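Side-chain contacts in HTH-type transcriptional repressor Rv2887 (Mycobacterium tuberculosis, PDB 5HSM), which represses transcription of a methyltransferase gene and several others by binding promoter DNA as a homodimer, and binds salicylate, para-aminosalicylic acid and gemfibrozil: residues Leu52-Thr55 / Leu56-Val60; Arg148-Lys151 / Arg152-Lys156. All blocks are in the same frame, centred on the assembly; numbering follows the deposited sequence.

Overall arrangement
Both contacts are local, formed between side chains about one turn apart, and they illustrate how short-range contacts serve a helix at its start and along its length. Contact 1 (Leu52-Thr55 with Leu56-Val60) lies where helix 56-67 begins, nearer the middle of the chain; its polar groups close the first helical turn by reciprocal bonds. Contact 2 (Arg148-Lys151 with Arg152-Lys156) is peripheral, within the C-terminal helix 144-157, where routine backbone bonds run beneath a cationic face that holds a sulfate and an apolar one turned to the second subunit. The centres of contact 1 and contact 2 are about 29 Å apart, and both reach the second subunit.

Contact 1: Leu52-Thr55 / Leu56-Val60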
ATOM      1  N   LEU A  52      22.049  -5.130   5.191  1.00 24.90           N
ATOM      2  CA  LEU A  52      22.423  -5.690   3.906  1.00 26.39           C
ATOM      3  C   LEU A  52      22.617  -4.597   2.864  1.00 26.80           C
ATOM      4  O   LEU A  52      22.866  -4.887   1.691  1.00 34.03           O
ATOM      5  CB  LEU A  52      21.352  -6.669   3.423  1.00 28.32           C
ATOM      6  CG  LEU A  52      21.336  -8.119   3.909  1.00 38.61           C
ATOM      7  CD1 LEU A  52      21.367  -8.230   5.413  1.00 46.01           C
ATOM      8  CD2 LEU A  52      20.083  -8.785   3.362  1.00 37.42           C
ATOM      9  N   GLY A  53      22.459  -3.348   3.284  1.00 27.57           N
ATOM     10  CA  GLY A  53      22.637  -2.211   2.395  1.00 34.94           C
ATOM     11  C   GLY A  53      21.479  -2.030   1.422  1.00 39.98           C
ATOM     12  O   GLY A  53      21.644  -1.470   0.342  1.00 36.29           O
ATOM     13  N   LEU A  54      20.301  -2.505   1.810  1.00 32.60           N
ATOM     14  CA  LEU A  54      19.122  -2.427   0.949  1.00 26.71           C
ATOM     15  C   LEU A  54      18.000  -1.633   1.579  1.00 31.78           C
ATOM     16  O   LEU A  54      17.728  -1.782   2.771  1.00 28.85           O
ATOM     17  CB  LEU A  54      18.600  -3.830   0.630  1.00 24.42           C
ATOM     18  CG  LEU A  54      19.442  -4.748  -0.244  1.00 26.50           C
ATOM     19  CD1 LEU A  54      18.861  -6.127  -0.228  1.00 34.17           C
ATOM     20  CD2 LEU A  54      19.420  -4.196  -1.643  1.00 32.38           C
ATOM     21  N   THR A  55      17.353  -0.797   0.773  1.00 27.25           N
ATOM     22  CA  THR A  55      16.061  -0.238   1.126  1.00 29.95           C
ATOM     23  C   THR A  55      14.972  -1.190   0.681  1.00 31.82           C
ATOM     24  O   THR A  55      15.215  -2.114  -0.092  1.00 24.27           O
ATOM     25  CB  THR A  55      15.827   1.122   0.465  1.00 39.84           C
ATOM     26  OG1 THR A  55      15.729   0.938  -0.954  1.00 28.86           O
ATOM     27  CG2 THR A  55      16.980   2.067   0.778  1.00 33.78           C
ATOM     28  N   LEU A  56      13.760  -0.963   1.153  1.00 27.96           N
ATOM     29  CA  LEU A  56      12.648  -1.802   0.724  1.00 26.56           C
ATOM     30  C   LEU A  56      12.419  -1.770  -0.808  1.00 23.87           C
ATOM     31  O   LEU A  56      12.277  -2.827  -1.430  1.00 27.19           O
ATOM     32  CB  LEU A  56      11.384  -1.397   1.492  1.00 30.41           C
ATOM     33  CG  LEU A  56      10.221  -2.381   1.479  1.00 37.29           C
ATOM     34  CD1 LEU A  56      10.747  -3.750   1.778  1.00 51.96           C
ATOM     35  CD2 LEU A  56       9.202  -1.985   2.530  1.00 42.01           C
ATOM     36  N   PRO A  57      12.393  -0.574  -1.434  1.00 29.61           N
ATOM     37  CA  PRO A  57      12.210  -0.584  -2.895  1.00 26.32           C
ATOM     38  C   PRO A  57      13.348  -1.277  -3.665  1.00 28.84           C
ATOM     39  O   PRO A  57      13.117  -1.945  -4.691  1.00 28.62           O
ATOM     40  CB  PRO A  57      12.154   0.905  -3.245  1.00 31.28           C
ATOM     41  CG  PRO A  57      11.708   1.573  -1.987  1.00 42.79           C
ATOM     42  CD  PRO A  57      12.356   0.802  -0.893  1.00 37.68           C
ATOM     43  N   GLU A  58      14.575  -1.127  -3.173  1.00 30.80           N
ATOM     44  CA  GLU A  58      15.711  -1.836  -3.754  1.00 26.98           C
ATOM     45  C   GLU A  58      15.527  -3.338  -3.660  1.00 26.72           C
ATOM     46  O   GLU A  58      15.774  -4.066  -4.630  1.00 28.45           O
ATOM     47  CB  GLU A  58      17.023  -1.416  -3.064  1.00 24.12           C
ATOM     48  CG  GLU A  58      17.467  -0.030  -3.486  1.00 28.60           C
ATOM     49  CD  GLU A  58      18.532   0.573  -2.575  1.00 47.93           C
ATOM     50  OE1 GLU A  58      18.999  -0.114  -1.641  1.00 32.55           O
ATOM     51  OE2 GLU A  58      18.889   1.750  -2.805  1.00 40.04           O
ATOM     52  N   PHE A  59      15.090  -3.813  -2.495  1.00 26.36           N
ATOM     53  CA  PHE A  59      14.814  -5.234  -2.348  1.00 25.00           C
ATOM     54  C   PHE A  59      13.714  -5.711  -3.304  1.00 27.91           C
ATOM     55  O   PHE A  59      13.844  -6.757  -3.931  1.00 26.63           O
ATOM     56  CB  PHE A  59      14.412  -5.579  -0.922  1.00 27.09           C
ATOM     57  CG  PHE A  59      13.911  -6.977  -0.791  1.00 26.54           C
ATOM     58  CD1 PHE A  59      14.760  -8.051  -1.032  1.00 33.75           C
ATOM     59  CD2 PHE A  59      12.591  -7.227  -0.473  1.00 26.89           C
ATOM     60  CE1 PHE A  59      14.291  -9.354  -0.939  1.00 33.54           C
ATOM     61  CE2 PHE A  59      12.113  -8.520  -0.376  1.00 31.19           C
ATOM     62  CZ  PHE A  59      12.967  -9.588  -0.603  1.00 38.23           C
ATOM     63  N   VAL A  60      12.633  -4.951  -3.408  1.00 25.44           N
ATOM     64  CA  VAL A  60      11.542  -5.320  -4.319  1.00 26.81           C
ATOM     65  C   VAL A  60      12.051  -5.461  -5.769  1.00 27.84           C
ATOM     66  O   VAL A  60      11.767  -6.465  -6.456  1.00 28.10           O
ATOM     67  CB  VAL A  60      10.398  -4.297  -4.228  1.00 24.39           C
ATOM     68  CG1 VAL A  60       9.364  -4.531  -5.317  1.00 31.76           C
ATOM     69  CG2 VAL A  60       9.730  -4.386  -2.842  1.00 25.10           C
TER
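Phe59 N donates to Thr55 O at 2.9 Å, the first regular rung of helix 56-67, and two further bonds join Thr55 to the same turn. Thr55 N donates to Glu58 OE1 at 3.0 Å, along a nearly straight bond (167°) that meets the oxygen from above the carboxylate plane. In return, Glu58 N donates to Thr55 OG1 at 3.2 Å. These last two bonds make a capping box, with Thr55 as N-cap.

The threonine hydroxyl reaches the helix because chi1 of 66° turns OG1 in over the helix start, flanked by the residue's own N and C. Thr55 OG1 also lies 3.2 Å from Glu58 CG, and Pro57 CD comes within 3.4 Å of the same Thr55 OG1. Beyond CG the glutamate chain is extended, carrying its carboxylate back past the threonine to the backbone N. Leu54 crosses the glutamate chain at a slant, its CD2 branch 3.9 Å from Glu58 CB.

Around this polar start, Leu54 and Phe59 rest on helix 118-139, Leu56 packs on helix 29-49 and Glu58 touches helix 84-96. Phe59 is also close to Arg63, a salicylate-binding residue. Reciprocal capping gives partners to two amide groups at the helix start, and the negative carboxylate would probably interact favourably with the helix dipole there.

Contact 2: Arg148-Lys151 / Arg152-Lys156; sequences REFK and RMLEK. With SO4 (sulfate ion), chain B.
The Arg152 guanidinium has Arg148 O and Glu149 CA over one face, both offset toward its rim, and sulfate O1 at its edge, in plane. The Arg148 guanidinium also meets the sulfate edge-on. Arg148 NE donates to sulfate O1 and Arg148 NH2 to O2, each at 2.8 Å. From the next turn, Arg152 NH1 reaches the same O1 at 2.9 Å, with Arg152 NH2 donating to O3 at 3.2 Å. Both chains bend at chi3 (-61° in Arg148, -62° in Arg152), turning their planar ends onto the anion, which is probably from the crystallisation liquor and would offset their charges.

Leu154 lies over one face of the Phe150 ring in a CH-pi contact, its CG 4.2 Å from the centroid, while its CD1 approaches Phe150 CE2 to 3.5 Å near the rim. Beside them, Met153 bends its CE methyl back to Glu149 CG, 3.7 Å away.

All these residues belong to helix 144-157, whose apolar face packs on the second subunit of the dimer. There Phe150 meets Phe150 of the second subunit, Met153 packs on its counterpart, and Lys151 touches Leu33 in the partner's helix 29-49.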
ATOM      1  N   ARG A 148      -2.349 -19.308  14.808  1.00 33.17           N
ATOM      2  CA  ARG A 148      -3.129 -20.177  13.921  1.00 34.47           C
ATOM      3  C   ARG A 148      -4.525 -19.581  13.693  1.00 36.22           C
ATOM      4  O   ARG A 148      -5.016 -19.482  12.550  1.00 29.39           O
ATOM      5  CB  ARG A 148      -3.233 -21.593  14.494  1.00 36.39           C
ATOM      6  CG  ARG A 148      -1.888 -22.312  14.624  1.00 43.22           C
ATOM      7  CD  ARG A 148      -2.059 -23.796  14.988  1.00 55.78           C
ATOM      8  NE  ARG A 148      -2.741 -23.998  16.270  1.00 56.87           N
ATOM      9  CZ  ARG A 148      -2.124 -24.112  17.446  1.00 63.33           C
ATOM     10  NH1 ARG A 148      -0.800 -24.046  17.524  1.00 61.06           N
ATOM     11  NH2 ARG A 148      -2.835 -24.292  18.553  1.00 67.21           N
ATOM     12  N   GLU A 149      -5.154 -19.158  14.784  1.00 29.76           N
ATOM     13  CA  GLU A 149      -6.485 -18.584  14.679  1.00 30.05           C
ATOM     14  C   GLU A 149      -6.498 -17.337  13.789  1.00 27.84           C
ATOM     15  O   GLU A 149      -7.359 -17.177  12.907  1.00 31.71           O
ATOM     16  CB  GLU A 149      -7.023 -18.244  16.057  1.00 39.52           C
ATOM     17  CG  GLU A 149      -8.330 -17.499  15.996  1.00 63.30           C
ATOM     18  CD  GLU A 149      -9.137 -17.676  17.248  1.00 76.25           C
ATOM     19  OE1 GLU A 149      -8.530 -17.679  18.340  1.00 80.93           O
ATOM     20  OE2 GLU A 149     -10.373 -17.834  17.134  1.00 80.22           O
ATOM     21  N   PHE A 150      -5.522 -16.469  14.023  1.00 26.76           N
ATOM     22  CA  PHE A 150      -5.389 -15.196  13.316  1.00 24.69           C
ATOM     23  C   PHE A 150      -5.190 -15.425  11.827  1.00 30.77           C
ATOM     24  O   PHE A 150      -5.809 -14.762  11.000  1.00 28.40           O
ATOM     25  CB  PHE A 150      -4.214 -14.397  13.882  1.00 25.05           C
ATOM     26  CG  PHE A 150      -4.006 -13.072  13.222  1.00 26.75           C
ATOM     27  CD1 PHE A 150      -4.914 -12.042  13.407  1.00 29.14           C
ATOM     28  CD2 PHE A 150      -2.901 -12.848  12.424  1.00 34.20           C
ATOM     29  CE1 PHE A 150      -4.721 -10.806  12.801  1.00 32.63           C
ATOM     30  CE2 PHE A 150      -2.707 -11.623  11.812  1.00 32.84           C
ATOM     31  CZ  PHE A 150      -3.619 -10.601  12.001  1.00 30.64           C
ATOM     32  N   LYS A 151      -4.321 -16.376  11.486  1.00 28.40           N
ATOM     33  CA  LYS A 151      -4.095 -16.670  10.080  1.00 23.45           C
ATOM     34  C   LYS A 151      -5.342 -17.226   9.418  1.00 28.15           C
ATOM     35  O   LYS A 151      -5.599 -16.942   8.250  1.00 33.18           O
ATOM     36  CB  LYS A 151      -2.963 -17.670   9.908  1.00 25.42           C
ATOM     37  CG  LYS A 151      -1.586 -17.115  10.166  1.00 29.19           C
ATOM     38  CD  LYS A 151      -0.609 -18.280  10.068  1.00 30.73           C
ATOM     39  CE  LYS A 151       0.820 -17.853  10.194  1.00 29.95           C
ATOM     40  NZ  LYS A 151       1.739 -19.052  10.160  1.00 30.07           N
ATOM     41  N   ARG A 152      -6.095 -18.050  10.139  1.00 25.71           N
ATOM     42  CA  ARG A 152      -7.330 -18.574   9.556  1.00 30.37           C
ATOM     43  C   ARG A 152      -8.315 -17.438   9.287  1.00 31.05           C
ATOM     44  O   ARG A 152      -8.991 -17.403   8.250  1.00 29.78           O
ATOM     45  CB  ARG A 152      -7.959 -19.621  10.470  1.00 39.60           C
ATOM     46  CG  ARG A 152      -7.187 -20.938  10.517  1.00 38.01           C
ATOM     47  CD  ARG A 152      -8.033 -22.036  11.135  1.00 49.75           C
ATOM     48  NE  ARG A 152      -8.400 -21.745  12.520  1.00 54.71           N
ATOM     49  CZ  ARG A 152      -7.750 -22.217  13.581  1.00 58.23           C
ATOM     50  NH1 ARG A 152      -6.701 -23.012  13.417  1.00 53.66           N
ATOM     51  NH2 ARG A 152      -8.154 -21.903  14.808  1.00 55.10           N
ATOM     52  N   MET A 153      -8.396 -16.492  10.213  1.00 31.01           N
ATOM     53  CA  MET A 153      -9.328 -15.391  10.013  1.00 30.76           C
ATOM     54  C   MET A 153      -8.899 -14.442   8.893  1.00 29.14           C
ATOM     55  O   MET A 153      -9.735 -14.028   8.074  1.00 26.86           O
ATOM     56  CB  MET A 153      -9.538 -14.652  11.329  1.00 32.01           C
ATOM     57  CG  MET A 153     -10.490 -15.437  12.226  1.00 39.35           C
ATOM     58  SD  MET A 153     -10.890 -14.628  13.770  1.00 56.93           S
ATOM     59  CE  MET A 153      -9.248 -14.284  14.298  1.00 22.67           C
ATOM     60  N   LEU A 154      -7.612 -14.104   8.841  1.00 25.54           N
ATOM     61  CA  LEU A 154      -7.065 -13.377   7.692  1.00 26.21           C
ATOM     62  C   LEU A 154      -7.376 -14.097   6.384  1.00 25.17           C
ATOM     63  O   LEU A 154      -7.773 -13.482   5.385  1.00 28.64           O
ATOM     64  CB  LEU A 154      -5.553 -13.223   7.806  1.00 26.87           C
ATOM     65  CG  LEU A 154      -5.006 -12.064   8.619  1.00 34.52           C
ATOM     66  CD1 LEU A 154      -3.515 -11.960   8.382  1.00 32.64           C
ATOM     67  CD2 LEU A 154      -5.697 -10.771   8.229  1.00 39.06           C
ATOM     68  N   GLU A 155      -7.166 -15.402   6.384  1.00 25.20           N
ATOM     69  CA  GLU A 155      -7.404 -16.175   5.170  1.00 33.42           C
ATOM     70  C   GLU A 155      -8.852 -16.054   4.744  1.00 34.78           C
ATOM     71  O   GLU A 155      -9.148 -15.874   3.559  1.00 33.90           O
ATOM     72  CB  GLU A 155      -7.037 -17.641   5.370  1.00 36.70           C
ATOM     73  CG  GLU A 155      -7.309 -18.506   4.141  1.00 38.43           C
ATOM     74  CD  GLU A 155      -6.903 -19.927   4.375  1.00 45.27           C
ATOM     75  OE1 GLU A 155      -6.003 -20.426   3.666  1.00 59.87           O
ATOM     76  OE2 GLU A 155      -7.463 -20.540   5.303  1.00 45.45           O
ATOM     77  N   LYS A 156      -9.756 -16.154   5.711  1.00 32.10           N
ATOM     78  CA  LYS A 156     -11.175 -16.076   5.401  1.00 37.04           C
ATOM     79  C   LYS A 156     -11.511 -14.706   4.826  1.00 37.23           C
ATOM     80  O   LYS A 156     -12.223 -14.610   3.829  1.00 44.75           O
ATOM     81  CB  LYS A 156     -12.020 -16.355   6.646  1.00 37.02           C
ATOM     82  CG  LYS A 156     -13.517 -16.374   6.392  1.00 46.13           C
ATOM     83  CD  LYS A 156     -14.269 -16.892   7.606  1.00 50.90           C
ATOM     84  CE  LYS A 156     -15.732 -17.159   7.282  1.00 54.83           C
ATOM     85  NZ  LYS A 156     -16.194 -16.377   6.102  1.00 59.94           N
TER
HETATM   86  S   SO4 B 201      -6.185 -24.699  16.758  1.00 94.56           S
HETATM   87  O1  SO4 B 201      -5.474 -23.746  15.911  1.00 96.56           O
HETATM   88  O2  SO4 B 201      -5.501 -24.816  18.044  1.00 97.42           O
HETATM   89  O3  SO4 B 201      -7.553 -24.237  16.982  1.00 96.94           O
HETATM   90  O4  SO4 B 201      -6.202 -26.002  16.094  1.00 98.81           O